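Local structure of PPC domain-containing protein (2DT4) at residues 27-30 with 31-35. The protein is of unknown function but folds as a PPC domain, which in plants occurs in DNA-binding AT-hook proteins, and assembles as a trimer. Sequence-based numbering, arbitrary orientation.
Sequences KNFC and KKEGI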
# COMPACT_ATOMS: atom_id res chain seq x y z
N LYS A 27 -9.96 -8.29 13.16
CA LYS A 27 -11.32 -8.12 13.67
C LYS A 27 -11.36 -8.14 15.20
O LYS A 27 -11.95 -7.24 15.84
CB LYS A 27 -12.25 -9.19 13.11
CG LYS A 27 -13.66 -9.13 13.72
CD LYS A 27 -14.64 -10.10 13.05
CE LYS A 27 -15.98 -10.02 13.73
NZ LYS A 27 -17.19 -10.53 12.98
N ASN A 28 -10.72 -9.14 15.80
CA ASN A 28 -10.71 -9.28 17.25
C ASN A 28 -9.97 -8.12 17.94
O ASN A 28 -10.35 -7.67 19.04
CB ASN A 28 -10.09 -10.64 17.62
CG ASN A 28 -11.07 -11.80 17.37
OD1 ASN A 28 -12.30 -11.58 17.33
ND2 ASN A 28 -10.55 -13.02 17.19
N PHE A 29 -8.88 -7.69 17.32
CA PHE A 29 -8.15 -6.50 17.77
C PHE A 29 -9.14 -5.29 17.82
O PHE A 29 -9.21 -4.58 18.84
CB PHE A 29 -6.94 -6.24 16.89
CG PHE A 29 -6.29 -4.91 17.12
CD1 PHE A 29 -6.71 -3.82 16.38
CD2 PHE A 29 -5.26 -4.74 18.02
CE1 PHE A 29 -6.12 -2.60 16.54
CE2 PHE A 29 -4.70 -3.48 18.19
CZ PHE A 29 -5.18 -2.43 17.45
N CYS A 30 -9.85 -5.04 16.73
CA CYS A 30 -10.75 -3.91 16.67
C CYS A 30 -11.87 -4.08 17.70
O CYS A 30 -12.26 -3.12 18.32
CB CYS A 30 -11.32 -3.69 15.27
SG CYS A 30 -10.05 -3.17 14.08
N LYS A 31 -12.37 -5.30 17.91
CA LYS A 31 -13.40 -5.49 18.94
C LYS A 31 -12.91 -5.10 20.31
O LYS A 31 -13.62 -4.40 21.06
CB LYS A 31 -13.93 -6.91 18.93
CG LYS A 31 -14.75 -7.21 17.73
CD LYS A 31 -15.33 -8.62 17.81
CE LYS A 31 -16.16 -8.88 16.62
NZ LYS A 31 -16.78 -10.26 16.65
N LYS A 32 -11.70 -5.54 20.63
CA LYS A 32 -11.09 -5.24 21.90
C LYS A 32 -10.90 -3.75 22.09
O LYS A 32 -11.19 -3.20 23.15
CB LYS A 32 -9.76 -5.96 22.05
CG LYS A 32 -9.12 -5.74 23.41
CD LYS A 32 -10.07 -5.98 24.55
CE LYS A 32 -9.36 -5.88 25.89
NZ LYS A 32 -8.58 -4.60 26.03
N GLU A 33 -10.40 -3.08 21.05
CA GLU A 33 -10.09 -1.65 21.15
C GLU A 33 -11.31 -0.76 20.97
O GLU A 33 -11.21 0.46 21.13
CB GLU A 33 -9.06 -1.28 20.08
CG GLU A 33 -7.71 -1.93 20.27
CD GLU A 33 -7.01 -1.40 21.50
OE1 GLU A 33 -6.72 -2.22 22.39
OE2 GLU A 33 -6.79 -0.17 21.63
N GLY A 34 -12.44 -1.32 20.60
CA GLY A 34 -13.59 -0.50 20.26
C GLY A 34 -13.39 0.33 19.00
O GLY A 34 -13.82 1.50 18.91
N ILE A 35 -12.71 -0.25 18.00
CA ILE A 35 -12.53 0.39 16.72
C ILE A 35 -13.62 -0.05 15.76
O ILE A 35 -13.88 -1.25 15.61
CB ILE A 35 -11.14 0.05 16.12
CG1 ILE A 35 -10.00 0.63 16.98
CG2 ILE A 35 -10.99 0.54 14.64
CD1 ILE A 35 -8.61 0.01 16.71
O HOH W 1 -14.65 -12.23 16.33
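Lys31 N, Lys32 N and Glu33 N bond to the carbonyls of Lys27, Asn28 and Phe29, the i to i+4 pattern of the last turns of helix 22-33; then Ile35 N reaches Cys30 O at 2.9 Å, and with Gly34 at positive phi (67°) and a weak Gly34 N to Lys31 O bond this closes a Schellman motif. The apolar contact expected of that motif follows: Cys30 CB meets Ile35 CB at 3.8 Å, and Leu118 packs against both residues. Phe29, its CG anti to the backbone N and beside its carbonyl carbon (chi1 169°), lays its ring alongside the turn that follows. Glu33 CG sits over one ring face, offset toward the rim and 4.0 Å from the centroid, a CH-pi contact, while Ile35 CD1 approaches Phe29 CE1 obliquely at 3.6 Å. Tyr12 adds an edge-to-face contact to this ring and its hydroxyl (OH) is hydrogen-bonded to Glu33 OE2, and Leu141 of the second subunit also packs on Phe29. On the exposed flank the extended chains of Lys27 and Lys31 cross; Lys27 CG lies 3.8 Å from Lys31 CE, whereas the tighter approach of their ends is doubtful. One water accepts from Lys31 NZ at 2.9 Å and donates to Asn28 OD1 at 2.6 Å. With an alanine in place of Lys27, the Lys31 chain would probably lose the methylenes it lies across and be freer to turn. Like charges so near would be unfavourable, probably eased by the water and a weak, long Lys31–Glu85 ion pair; backbone bonds close the helix end, with Cys30, Phe29 and Ile35 packed beside them.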